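Local coordinates for copper homeostasis protein CutC (Streptococcus agalactiae, PDB 2BDQ), which probably binds copper ions and is thought to take part in copper homeostasis, although this role remains putative, at residues A[12-17]-A[47-52]; A[66-71]-A[96-101]; A[76-81]-A[110-115]; A[125-130]-A[150-155]. All coordinates share one frame; numbering follows the deposited sequence.

Contact 1 (A[12-17]-A[47-52]); sequences TDLTRL and NQYLHE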
loop_
_atom_site.group_PDB
_atom_site.type_symbol
_atom_site.label_atom_id
_atom_site.label_comp_id
_atom_site.label_asym_id
_atom_site.label_seq_id
_atom_site.Cartn_x
_atom_site.Cartn_y
_atom_site.Cartn_z
ATOM N N THR A 12 6.268 1.212 10.786
ATOM C CA THR A 12 7.710 1.241 10.930
ATOM C C THR A 12 8.207 2.369 11.834
ATOM O O THR A 12 9.061 2.154 12.689
ATOM C CB THR A 12 8.379 1.400 9.553
ATOM O OG1 THR A 12 7.819 0.448 8.640
ATOM C CG2 THR A 12 9.868 1.173 9.657
ATOM N N ASP A 13 7.670 3.571 11.644
ATOM C CA ASP A 13 8.103 4.731 12.414
ATOM C C ASP A 13 7.221 5.077 13.605
ATOM O O ASP A 13 7.359 6.152 14.181
ATOM C CB ASP A 13 8.195 5.936 11.478
ATOM C CG ASP A 13 9.042 5.650 10.253
ATOM O OD1 ASP A 13 8.703 6.154 9.162
ATOM O OD2 ASP A 13 10.048 4.923 10.382
ATOM N N LEU A 14 6.336 4.168 13.990
ATOM C CA LEU A 14 5.438 4.440 15.108
ATOM C C LEU A 14 6.042 4.245 16.496
ATOM O O LEU A 14 5.559 4.824 17.467
ATOM C CB LEU A 14 4.174 3.585 14.994
ATOM C CG LEU A 14 3.262 3.789 13.783
ATOM C CD1 LEU A 14 2.042 2.914 13.971
ATOM C CD2 LEU A 14 2.852 5.248 13.635
ATOM N N THR A 15 7.104 3.452 16.590
ATOM C CA THR A 15 7.725 3.173 17.881
ATOM C C THR A 15 8.290 4.378 18.622
ATOM O O THR A 15 8.537 4.303 19.823
ATOM C CB THR A 15 8.833 2.101 17.745
ATOM O OG1 THR A 15 9.667 2.403 16.620
ATOM C CG2 THR A 15 8.212 0.723 17.556
ATOM N N ARG A 16 8.476 5.497 17.932
ATOM C CA ARG A 16 9.019 6.679 18.596
ATOM C C ARG A 16 7.954 7.726 18.925
ATOM O O ARG A 16 8.256 8.758 19.524
ATOM C CB ARG A 16 10.112 7.316 17.734
ATOM C CG ARG A 16 11.206 7.997 18.549
ATOM C CD ARG A 16 11.887 6.981 19.466
ATOM N NE ARG A 16 12.446 5.870 18.697
ATOM C CZ ARG A 16 12.538 4.619 19.137
ATOM N NH1 ARG A 16 13.063 3.678 18.359
ATOM N NH2 ARG A 16 12.097 4.307 20.350
ATOM N N LEU A 17 6.709 7.463 18.541
ATOM C CA LEU A 17 5.636 8.411 18.809
ATOM C C LEU A 17 5.281 8.475 20.287
ATOM O O LEU A 17 5.324 7.468 20.994
ATOM C CB LEU A 17 4.387 8.059 17.995
ATOM C CG LEU A 17 4.289 8.571 16.554
ATOM C CD1 LEU A 17 5.535 8.203 15.773
ATOM C CD2 LEU A 17 3.054 7.984 15.894
ATOM N N ASN A 47 -3.739 0.047 14.947
ATOM C CA ASN A 47 -4.778 0.559 15.840
ATOM C C ASN A 47 -4.576 0.097 17.276
ATOM O O ASN A 47 -4.693 0.883 18.214
ATOM C CB ASN A 47 -6.169 0.126 15.371
ATOM C CG ASN A 47 -6.599 0.824 14.099
ATOM O OD1 ASN A 47 -7.697 0.592 13.591
ATOM N ND2 ASN A 47 -5.733 1.678 13.569
ATOM N N GLN A 48 -4.277 -1.184 17.451
ATOM C CA GLN A 48 -4.061 -1.731 18.785
ATOM C C GLN A 48 -2.785 -1.164 19.393
ATOM O O GLN A 48 -2.751 -0.839 20.575
ATOM C CB GLN A 48 -3.978 -3.257 18.720
ATOM C CG GLN A 48 -3.789 -3.941 20.068
ATOM C CD GLN A 48 -3.874 -5.456 19.953
ATOM O OE1 GLN A 48 -4.820 -5.994 19.365
ATOM N NE2 GLN A 48 -2.890 -6.153 20.516
ATOM N N TYR A 49 -1.743 -1.042 18.579
ATOM C CA TYR A 49 -0.466 -0.512 19.044
ATOM C C TYR A 49 -0.593 0.952 19.446
ATOM O O TYR A 49 -0.143 1.348 20.516
ATOM C CB TYR A 49 0.593 -0.636 17.951
ATOM C CG TYR A 49 1.964 -0.162 18.371
ATOM C CD1 TYR A 49 2.796 -0.969 19.140
ATOM C CD2 TYR A 49 2.428 1.100 17.998
ATOM C CE1 TYR A 49 4.068 -0.531 19.527
ATOM C CE2 TYR A 49 3.690 1.546 18.378
ATOM C CZ TYR A 49 4.507 0.724 19.141
ATOM O OH TYR A 49 5.763 1.150 19.507
ATOM N N LEU A 50 -1.203 1.757 18.584
ATOM C CA LEU A 50 -1.371 3.173 18.868
ATOM C C LEU A 50 -2.349 3.427 20.013
ATOM O O LEU A 50 -2.084 4.258 20.877
ATOM C CB LEU A 50 -1.822 3.911 17.610
ATOM C CG LEU A 50 -0.786 3.939 16.482
ATOM C CD1 LEU A 50 -1.446 4.427 15.210
ATOM C CD2 LEU A 50 0.400 4.828 16.869
ATOM N N HIS A 51 -3.477 2.722 20.027
ATOM C CA HIS A 51 -4.444 2.902 21.104
ATOM C C HIS A 51 -3.775 2.588 22.434
ATOM O O HIS A 51 -4.030 3.245 23.441
ATOM C CB HIS A 51 -5.651 1.983 20.907
ATOM C CG HIS A 51 -6.562 2.407 19.798
ATOM N ND1 HIS A 51 -7.571 1.603 19.315
ATOM C CD2 HIS A 51 -6.615 3.551 19.074
ATOM C CE1 HIS A 51 -8.206 2.230 18.343
ATOM N NE2 HIS A 51 -7.646 3.414 18.177
ATOM N N GLU A 52 -2.909 1.583 22.426
ATOM C CA GLU A 52 -2.187 1.178 23.623
ATOM C C GLU A 52 -1.317 2.335 24.133
ATOM O O GLU A 52 -1.147 2.495 25.342
ATOM C CB GLU A 52 -1.335 -0.049 23.292
ATOM C CG GLU A 52 -0.649 -0.740 24.455
ATOM C CD GLU A 52 -0.097 -2.108 24.050
ATOM O OE1 GLU A 52 -0.920 -3.025 23.809
ATOM O OE2 GLU A 52 1.148 -2.265 23.955
#

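Contact 2 (A[66-71]-A[96-101]); sequences GNFVYN and GILTSN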
loop_
_atom_site.group_PDB
_atom_site.type_symbol
_atom_site.label_atom_id
_atom_site.label_comp_id
_atom_site.label_asym_id
_atom_site.label_seq_id
_atom_site.Cartn_x
_atom_site.Cartn_y
_atom_site.Cartn_z
ATOM N N GLY A 66 -3.118 8.918 -7.982
ATOM C CA GLY A 66 -3.636 9.644 -9.122
ATOM C C GLY A 66 -4.913 10.372 -8.753
ATOM O O GLY A 66 -5.057 10.838 -7.624
ATOM N N ASN A 67 -5.824 10.456 -9.719
ATOM C CA ASN A 67 -7.134 11.103 -9.597
ATOM C C ASN A 67 -7.942 10.782 -8.361
ATOM O O ASN A 67 -7.660 9.835 -7.644
ATOM C CB ASN A 67 -8.032 10.710 -10.777
ATOM C CG ASN A 67 -7.927 11.654 -11.933
ATOM O OD1 ASN A 67 -8.543 11.430 -12.980
ATOM N ND2 ASN A 67 -7.157 12.726 -11.763
ATOM N N PHE A 68 -8.991 11.581 -8.174
ATOM C CA PHE A 68 -9.944 11.407 -7.098
ATOM C C PHE A 68 -11.303 11.167 -7.770
ATOM O O PHE A 68 -12.356 11.315 -7.153
ATOM C CB PHE A 68 -9.987 12.649 -6.192
ATOM C CG PHE A 68 -8.683 12.936 -5.504
ATOM C CD1 PHE A 68 -8.145 12.024 -4.595
ATOM C CD2 PHE A 68 -7.952 14.085 -5.818
ATOM C CE1 PHE A 68 -6.894 12.247 -4.014
ATOM C CE2 PHE A 68 -6.703 14.314 -5.242
ATOM C CZ PHE A 68 -6.168 13.396 -4.341
ATOM N N VAL A 69 -11.266 10.801 -9.050
ATOM C CA VAL A 69 -12.487 10.515 -9.801
ATOM C C VAL A 69 -12.511 9.001 -9.906
ATOM O O VAL A 69 -11.877 8.420 -10.791
ATOM C CB VAL A 69 -12.447 11.122 -11.227
ATOM C CG1 VAL A 69 -13.816 10.998 -11.882
ATOM C CG2 VAL A 69 -12.017 12.570 -11.166
ATOM N N TYR A 70 -13.239 8.362 -8.996
ATOM C CA TYR A 70 -13.295 6.909 -8.953
ATOM C C TYR A 70 -14.435 6.259 -9.713
ATOM O O TYR A 70 -15.556 6.767 -9.739
ATOM C CB TYR A 70 -13.337 6.436 -7.495
ATOM C CG TYR A 70 -12.234 6.996 -6.628
ATOM C CD1 TYR A 70 -12.510 7.944 -5.641
ATOM C CD2 TYR A 70 -10.914 6.588 -6.802
ATOM C CE1 TYR A 70 -11.485 8.475 -4.846
ATOM C CE2 TYR A 70 -9.888 7.106 -6.021
ATOM C CZ TYR A 70 -10.171 8.048 -5.049
ATOM O OH TYR A 70 -9.129 8.567 -4.309
ATOM N N ASN A 71 -14.135 5.116 -10.323
ATOM C CA ASN A 71 -15.135 4.365 -11.057
ATOM C C ASN A 71 -15.875 3.465 -10.061
ATOM O O ASN A 71 -15.486 3.361 -8.890
ATOM C CB ASN A 71 -14.475 3.550 -12.181
ATOM C CG ASN A 71 -13.475 2.523 -11.670
ATOM O OD1 ASN A 71 -12.546 2.150 -12.380
ATOM N ND2 ASN A 71 -13.668 2.055 -10.448
ATOM N N GLY A 96 -11.589 11.195 -0.141
ATOM C CA GLY A 96 -11.835 12.370 -0.956
ATOM C C GLY A 96 -12.235 11.954 -2.348
ATOM O O GLY A 96 -11.480 11.267 -3.037
ATOM N N ILE A 97 -13.428 12.360 -2.765
ATOM C CA ILE A 97 -13.923 12.013 -4.086
ATOM C C ILE A 97 -14.339 13.275 -4.839
ATOM O O ILE A 97 -15.092 14.098 -4.320
ATOM C CB ILE A 97 -15.147 11.081 -3.995
ATOM C CG1 ILE A 97 -14.921 10.012 -2.925
ATOM C CG2 ILE A 97 -15.391 10.407 -5.340
ATOM C CD1 ILE A 97 -16.158 9.154 -2.649
ATOM N N LEU A 98 -13.860 13.414 -6.070
ATOM C CA LEU A 98 -14.187 14.574 -6.892
ATOM C C LEU A 98 -14.742 14.162 -8.237
ATOM O O LEU A 98 -14.463 13.075 -8.720
ATOM C CB LEU A 98 -12.948 15.430 -7.141
ATOM C CG LEU A 98 -12.177 16.005 -5.954
ATOM C CD1 LEU A 98 -10.988 16.778 -6.495
ATOM C CD2 LEU A 98 -13.072 16.900 -5.109
ATOM N N THR A 99 -15.517 15.054 -8.844
ATOM C CA THR A 99 -16.100 14.819 -10.158
ATOM C C THR A 99 -15.068 15.260 -11.192
ATOM O O THR A 99 -14.076 15.905 -10.847
ATOM C CB THR A 99 -17.383 15.665 -10.366
ATOM O OG1 THR A 99 -17.050 17.062 -10.298
ATOM C CG2 THR A 99 -18.420 15.343 -9.295
ATOM N N SER A 100 -15.317 14.919 -12.455
ATOM C CA SER A 100 -14.422 15.275 -13.546
ATOM C C SER A 100 -14.198 16.783 -13.630
ATOM O O SER A 100 -13.183 17.236 -14.165
ATOM C CB SER A 100 -14.979 14.760 -14.876
ATOM O OG SER A 100 -16.228 15.367 -15.182
ATOM N N ASN A 101 -15.140 17.560 -13.101
ATOM C CA ASN A 101 -15.013 19.017 -13.110
ATOM C C ASN A 101 -14.412 19.558 -11.812
ATOM O O ASN A 101 -14.560 20.736 -11.487
ATOM C CB ASN A 101 -16.373 19.667 -13.398
ATOM C CG ASN A 101 -17.516 18.965 -12.695
ATOM O OD1 ASN A 101 -17.907 19.338 -11.583
ATOM N ND2 ASN A 101 -18.059 17.929 -13.339
HETATM O O HOH W 1 -9.838 9.019 -1.394
#

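Contact 3 (A[76-81]-A[110-115]); sequences RIMEED and EQLLPA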
loop_
_atom_site.group_PDB
_atom_site.type_symbol
_atom_site.label_atom_id
_atom_site.label_comp_id
_atom_site.label_asym_id
_atom_site.label_seq_id
_atom_site.Cartn_x
_atom_site.Cartn_y
_atom_site.Cartn_z
ATOM N N ARG A 76 -16.399 0.407 -4.902
ATOM C CA ARG A 76 -16.726 -0.858 -4.238
ATOM C C ARG A 76 -15.564 -1.235 -3.316
ATOM O O ARG A 76 -15.760 -1.790 -2.242
ATOM C CB ARG A 76 -16.948 -1.958 -5.285
ATOM C CG ARG A 76 -17.049 -3.395 -4.739
ATOM C CD ARG A 76 -18.418 -3.728 -4.145
ATOM N NE ARG A 76 -18.537 -3.389 -2.727
ATOM C CZ ARG A 76 -17.923 -4.040 -1.738
ATOM N NH1 ARG A 76 -17.134 -5.081 -2.000
ATOM N NH2 ARG A 76 -18.102 -3.650 -0.480
ATOM N N ILE A 77 -14.349 -0.920 -3.752
ATOM C CA ILE A 77 -13.155 -1.203 -2.972
ATOM C C ILE A 77 -13.164 -0.350 -1.702
ATOM O O ILE A 77 -12.952 -0.854 -0.592
ATOM C CB ILE A 77 -11.885 -0.894 -3.804
ATOM C CG1 ILE A 77 -11.717 -1.964 -4.886
ATOM C CG2 ILE A 77 -10.670 -0.838 -2.903
ATOM C CD1 ILE A 77 -10.685 -1.630 -5.937
HETATM N N MSE A 78 -13.426 0.942 -1.873
HETATM C CA MSE A 78 -13.463 1.873 -0.754
HETATM C C MSE A 78 -14.538 1.516 0.272
HETATM O O MSE A 78 -14.307 1.639 1.475
HETATM C CB MSE A 78 -13.669 3.302 -1.264
HETATM C CG MSE A 78 -12.495 3.796 -2.113
HETATM SE SE MSE A 78 -12.804 5.474 -3.022
HETATM C CE MSE A 78 -12.824 6.655 -1.508
ATOM N N GLU A 79 -15.706 1.074 -0.188
ATOM C CA GLU A 79 -16.762 0.703 0.748
ATOM C C GLU A 79 -16.289 -0.491 1.564
ATOM O O GLU A 79 -16.504 -0.548 2.767
ATOM C CB GLU A 79 -18.055 0.345 0.009
ATOM C CG GLU A 79 -19.174 -0.165 0.924
ATOM C CD GLU A 79 -20.430 -0.571 0.158
ATOM O OE1 GLU A 79 -20.345 -1.457 -0.723
ATOM O OE2 GLU A 79 -21.507 -0.002 0.435
ATOM N N GLU A 80 -15.630 -1.438 0.902
ATOM C CA GLU A 80 -15.127 -2.628 1.580
ATOM C C GLU A 80 -14.048 -2.253 2.590
ATOM O O GLU A 80 -14.053 -2.727 3.722
ATOM C CB GLU A 80 -14.556 -3.619 0.559
ATOM C CG GLU A 80 -14.154 -4.976 1.142
ATOM C CD GLU A 80 -15.314 -5.709 1.801
ATOM O OE1 GLU A 80 -16.430 -5.690 1.236
ATOM O OE2 GLU A 80 -15.103 -6.314 2.878
ATOM N N ASP A 81 -13.119 -1.396 2.182
ATOM C CA ASP A 81 -12.053 -1.001 3.091
ATOM C C ASP A 81 -12.577 -0.209 4.280
ATOM O O ASP A 81 -11.990 -0.249 5.366
ATOM C CB ASP A 81 -10.955 -0.236 2.341
ATOM C CG ASP A 81 -10.024 -1.178 1.585
ATOM O OD1 ASP A 81 -9.649 -2.224 2.174
ATOM O OD2 ASP A 81 -9.653 -0.885 0.425
ATOM N N GLU A 110 -22.151 9.981 -0.597
ATOM C CA GLU A 110 -23.353 9.522 0.091
ATOM C C GLU A 110 -23.490 8.008 -0.022
ATOM O O GLU A 110 -23.988 7.365 0.895
ATOM C CB GLU A 110 -24.609 10.216 -0.464
ATOM C CG GLU A 110 -24.618 11.721 -0.246
ATOM C CD GLU A 110 -25.960 12.377 -0.561
ATOM O OE1 GLU A 110 -26.517 12.136 -1.657
ATOM O OE2 GLU A 110 -26.453 13.144 0.295
ATOM N N GLN A 111 -23.033 7.440 -1.138
ATOM C CA GLN A 111 -23.103 5.991 -1.339
ATOM C C GLN A 111 -22.277 5.259 -0.277
ATOM O O GLN A 111 -22.588 4.123 0.094
ATOM C CB GLN A 111 -22.573 5.600 -2.728
ATOM C CG GLN A 111 -23.549 5.772 -3.893
ATOM C CD GLN A 111 -22.953 5.309 -5.228
ATOM O OE1 GLN A 111 -22.222 6.050 -5.891
ATOM N NE2 GLN A 111 -23.250 4.070 -5.611
ATOM N N LEU A 112 -21.226 5.911 0.213
ATOM C CA LEU A 112 -20.359 5.300 1.214
ATOM C C LEU A 112 -20.697 5.675 2.659
ATOM O O LEU A 112 -20.235 5.022 3.599
ATOM C CB LEU A 112 -18.902 5.668 0.929
ATOM C CG LEU A 112 -18.330 5.298 -0.442
ATOM C CD1 LEU A 112 -17.029 6.061 -0.678
ATOM C CD2 LEU A 112 -18.108 3.799 -0.522
ATOM N N LEU A 113 -21.506 6.708 2.851
ATOM C CA LEU A 113 -21.844 7.125 4.208
ATOM C C LEU A 113 -22.373 6.025 5.127
ATOM O O LEU A 113 -21.935 5.903 6.275
ATOM C CB LEU A 113 -22.846 8.277 4.176
ATOM C CG LEU A 113 -22.246 9.617 3.747
ATOM C CD1 LEU A 113 -23.328 10.687 3.800
ATOM C CD2 LEU A 113 -21.078 9.986 4.669
ATOM N N PRO A 114 -23.325 5.212 4.645
ATOM C CA PRO A 114 -23.867 4.146 5.496
ATOM C C PRO A 114 -22.793 3.202 6.037
ATOM O O PRO A 114 -22.815 2.833 7.208
ATOM C CB PRO A 114 -24.863 3.438 4.573
ATOM C CG PRO A 114 -25.312 4.555 3.641
ATOM C CD PRO A 114 -24.004 5.249 3.337
ATOM N N ALA A 115 -21.846 2.817 5.190
ATOM C CA ALA A 115 -20.775 1.919 5.619
ATOM C C ALA A 115 -19.915 2.559 6.709
ATOM O O ALA A 115 -19.373 1.860 7.567
ATOM C CB ALA A 115 -19.899 1.530 4.436
HETATM O O HOH W 2 -22.063 2.278 2.070
#

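Contact 4 (A[125-130]-A[150-155]); sequences MAFDVI and ILLHGS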
loop_
_atom_site.group_PDB
_atom_site.type_symbol
_atom_site.label_atom_id
_atom_site.label_comp_id
_atom_site.label_asym_id
_atom_site.label_seq_id
_atom_site.Cartn_x
_atom_site.Cartn_y
_atom_site.Cartn_z
HETATM N N MSE A 125 -6.390 16.173 1.049
HETATM C CA MSE A 125 -5.758 17.099 0.105
HETATM C C MSE A 125 -6.502 17.266 -1.233
HETATM O O MSE A 125 -6.238 18.206 -1.982
HETATM C CB MSE A 125 -4.310 16.643 -0.155
HETATM C CG MSE A 125 -3.221 17.729 -0.059
HETATM SE SE MSE A 125 -2.502 18.100 1.744
HETATM C CE MSE A 125 -1.289 16.591 1.923
ATOM N N ALA A 126 -7.420 16.361 -1.548
ATOM C CA ALA A 126 -8.172 16.488 -2.794
ATOM C C ALA A 126 -8.940 17.812 -2.786
ATOM O O ALA A 126 -9.336 18.323 -3.835
ATOM C CB ALA A 126 -9.142 15.328 -2.954
ATOM N N PHE A 127 -9.148 18.360 -1.591
ATOM C CA PHE A 127 -9.866 19.618 -1.439
ATOM C C PHE A 127 -9.188 20.758 -2.195
ATOM O O PHE A 127 -9.864 21.625 -2.741
ATOM C CB PHE A 127 -9.969 19.996 0.041
ATOM C CG PHE A 127 -10.854 21.185 0.305
ATOM C CD1 PHE A 127 -12.235 21.028 0.438
ATOM C CD2 PHE A 127 -10.314 22.464 0.406
ATOM C CE1 PHE A 127 -13.064 22.127 0.659
ATOM C CE2 PHE A 127 -11.135 23.570 0.625
ATOM C CZ PHE A 127 -12.508 23.404 0.756
ATOM N N ASP A 128 -7.858 20.755 -2.227
ATOM C CA ASP A 128 -7.109 21.809 -2.906
ATOM C C ASP A 128 -7.298 21.840 -4.426
ATOM O O ASP A 128 -7.030 22.868 -5.054
ATOM C CB ASP A 128 -5.615 21.691 -2.586
ATOM C CG ASP A 128 -5.319 21.817 -1.095
ATOM O OD1 ASP A 128 -5.643 22.867 -0.498
ATOM O OD2 ASP A 128 -4.758 20.864 -0.512
ATOM N N VAL A 129 -7.756 20.726 -5.013
ATOM C CA VAL A 129 -7.977 20.637 -6.465
ATOM C C VAL A 129 -9.235 21.410 -6.865
ATOM O O VAL A 129 -9.406 21.800 -8.022
ATOM C CB VAL A 129 -8.144 19.160 -6.929
ATOM C CG1 VAL A 129 -8.402 19.099 -8.441
ATOM C CG2 VAL A 129 -6.907 18.354 -6.571
ATOM N N ILE A 130 -10.122 21.610 -5.897
ATOM C CA ILE A 130 -11.361 22.341 -6.122
ATOM C C ILE A 130 -11.045 23.797 -6.509
ATOM O O ILE A 130 -10.196 24.446 -5.893
ATOM C CB ILE A 130 -12.229 22.311 -4.844
ATOM C CG1 ILE A 130 -12.545 20.855 -4.486
ATOM C CG2 ILE A 130 -13.518 23.111 -5.045
ATOM C CD1 ILE A 130 -13.408 20.694 -3.260
ATOM N N ILE A 150 -11.223 18.855 7.537
ATOM C CA ILE A 150 -10.677 18.948 6.199
ATOM C C ILE A 150 -9.177 19.185 6.276
ATOM O O ILE A 150 -8.713 20.101 6.969
ATOM C CB ILE A 150 -11.295 20.138 5.423
ATOM C CG1 ILE A 150 -12.819 20.080 5.500
ATOM C CG2 ILE A 150 -10.832 20.110 3.976
ATOM C CD1 ILE A 150 -13.509 21.252 4.827
ATOM N N LEU A 151 -8.434 18.346 5.563
ATOM C CA LEU A 151 -6.985 18.445 5.478
ATOM C C LEU A 151 -6.703 19.134 4.154
ATOM O O LEU A 151 -7.082 18.631 3.094
ATOM C CB LEU A 151 -6.346 17.053 5.493
ATOM C CG LEU A 151 -4.849 17.046 5.166
ATOM C CD1 LEU A 151 -4.107 17.921 6.161
ATOM C CD2 LEU A 151 -4.314 15.625 5.201
ATOM N N LEU A 152 -6.048 20.288 4.213
ATOM C CA LEU A 152 -5.758 21.040 3.002
ATOM C C LEU A 152 -4.411 21.750 3.032
ATOM O O LEU A 152 -3.834 21.978 4.093
ATOM C CB LEU A 152 -6.884 22.048 2.750
ATOM C CG LEU A 152 -7.279 23.006 3.876
ATOM C CD1 LEU A 152 -6.291 24.172 3.949
ATOM C CD2 LEU A 152 -8.675 23.542 3.604
ATOM N N HIS A 153 -3.918 22.083 1.845
ATOM C CA HIS A 153 -2.642 22.751 1.683
ATOM C C HIS A 153 -2.845 24.234 1.397
ATOM O O HIS A 153 -1.977 25.051 1.698
ATOM C CB HIS A 153 -1.861 22.096 0.534
ATOM C CG HIS A 153 -0.543 22.743 0.252
ATOM N ND1 HIS A 153 0.504 22.723 1.148
ATOM C CD2 HIS A 153 -0.106 23.442 -0.821
ATOM C CE1 HIS A 153 1.529 23.383 0.641
ATOM N NE2 HIS A 153 1.185 23.829 -0.554
ATOM N N GLY A 154 -3.983 24.577 0.800
ATOM C CA GLY A 154 -4.255 25.968 0.487
ATOM C C GLY A 154 -3.944 26.333 -0.958
ATOM O O GLY A 154 -4.170 27.469 -1.381
ATOM N N SER A 155 -3.410 25.372 -1.707
ATOM C CA SER A 155 -3.076 25.558 -3.117
ATOM C C SER A 155 -2.929 24.166 -3.724
ATOM O O SER A 155 -2.719 23.193 -3.005
ATOM C CB SER A 155 -1.771 26.344 -3.278
ATOM O OG SER A 155 -0.649 25.561 -2.921
#

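Contact 1 (A[12-17]-A[47-52])
Tyr49 CG stands anti to the backbone N (chi1 -178°), which sends the phenol out from helix 40-52 to the turn at Leu14 and Thr15, while Leu14 CG is anti to its own carbonyl carbon (chi1 -63°) and carries the isobutyl group to Leu50. The contact belongs to a (beta/alpha)8, or TIM, barrel: residues 12-17 lie in the connection between strands 3-9 and 24-28, and they pack against the last turns of helix 40-52. Leu14 and Leu50 cross at about a right angle, with Leu14 CD1 3.8 Å from Leu50 CD2. On that same Leu50 methyl, CD2, rests Leu17 CD2, at 4.2 Å. Val25 of strand 24-28 touches both Leu14 and Leu50, so the leucines form a buried apolar layer between connection, helix and barrel wall. Nearer the surface the tyrosine takes over. Leu14 O lies near the ring plane at its edge, 3.9 Å from Tyr49 CE2, and Leu17 N donates a backbone hydrogen bond to this carbonyl, closing the turn. Tyr49 also packs on Leu73 of the second subunit. At the end of the phenol, Tyr49 OH approaches the methyl Thr15 CG2 to 3.2 Å.

Contact 2 (A[66-71]-A[96-101])
Phe68 and Leu98 run alongside each other in the same direction where two neighbouring loops come together beyond strands 56-60 and 92-95, at the C-terminal ends of the strands of the TIM barrel. Followed outward, the phenylalanine starts with CB packed against both the Gly96 carbonyl and Leu98: Phe68 CB is 3.8 Å from Gly96 O and 4.0 Å from Leu98 CG. With CG anti to the carbonyl carbon (chi1 -62°), the ring then splits its two sides between the same neighbours. Phe68 CD1 stays beside the Gly96 carbonyl, whereas Phe68 CD2 comes 4.1 Å from Leu98 CD1. The end of the ring leads away from 96-101, and the ring also meets the imidazole of His124, the two planes inclined to each other; one face carries Gly66 O over its centre. The backbones are tied by a nearly straight hydrogen bond, Leu98 N to Phe68 O at 2.8 Å (173° at the hydrogen), whose donor sits 39° out of the carbonyl plane. Ile97 CA and Val69 CA add CA-H...O contacts alongside. Tyr70 brings its ring edge to the same Gly96 carbonyl, Tyr70 CE1 3.3 Å from Gly96 O, and its CD1 to Ile97 CG2 at 3.8 Å. Beyond that edge, a water donates to Tyr70 OH at 3.0 Å and accepts a weak bond from Gly96 N.

Contact 3 (A[76-81]-A[110-115])
Leu112 drives its CD2 methyl against the base of Glu79, 3.5 Å from Glu79 CB, and this is the tight part of the packing between helices 72-87 and 106-116 on the outside of the TIM barrel. The short axes run nearly parallel, 9.4 Å apart and crossing at -21°. On the buried flank the terminal CE of selenomethionine Met78 reaches Leu112 CD1 at 4.3 Å. Ala115 CB meets Glu79 CG at 4.0 Å, where the packing passes into the polar and looser side. Glu79 CG is anti to the backbone N and the chain runs on extended, carrying the carboxylate past Ala115 to a bridging water. That water donates to Glu79 OE2 (2.9 Å) and to Gln111 O (2.8 Å) and accepts from Ala115 N (3.2 Å). It thus fills in for the direct helical bond missing at the kink near Pro114. The second oxygen, Glu79 OE1, takes Arg76 NH2 at 3.1 Å, in a salt-bridge network shared with Glu80; Arg76 NH1 also pairs with Glu45 of the second subunit. The glutamate therefore does double work: its methylenes pack like an apolar residue, while its charge, probably balanced by Arg76, links the helices through water.

Contact 4 (A[125-130]-A[150-155])
A side-chain carboxylate gripping backbone amides, backed by apolar packing, joins the loop after strand 121-123 of the TIM barrel to the end of the neighbouring strand 149-152 and its exit. Asp128, in the turn after strand 121-123, receives His153 N on OD2 at 2.8 Å, a bond on the syn side and 15° out of the carboxylate plane. Gly154 N comes to Asp128 OD1 at 2.7 Å from above that plane, and His153 N adds a weak bond to the same oxygen. Two good bonds and one weak one, from two consecutive amides, hold the carboxylate against the chain just where it leaves strand 149-152. The imidazole of His153 leads elsewhere, its NE2 bonded to Glu159 O and its ND1 to Gly184 O. Beneath the polar grip lies Phe127, whose CG anti to the backbone N (chi1 -172°) turns the ring onto the strand. Leu152 lies alongside it, with CD2 3.8 Å from Phe127 CD2, and helix 165-175 covers this layer through Leu171. Selenomethionine Met125 packs beside the same exit, its SE 4.2 Å from His153 CB. Ile150 CG2 makes a CH-pi contact over one face of the Phe127 ring, 4.2 Å from its centroid and 26° off the normal.

In the fold
From the N terminus, contact 1 closes first, folding the connection after strand 3-9 onto the end of helix 40-52 around strand 24-28. It touches none of the others; contacts 2 and 4 lie on the opposite side of the chain's centre. Contacts 2 and 3 alternate along the chain: loop 66-71 leads into helix 72-87, and loop 96-101 into helix 106-116, so one pairs the loops and the other the helices of successive beta-alpha units. They meet where Tyr70 and Ile97 pack on Met78 and Leu112. Contact 4 follows in series, joining the next two strand exits; Ala126 and Val129 pack on Phe68 and Leu98 of contact 2. Contacts 1 and 3 also reach the second subunit.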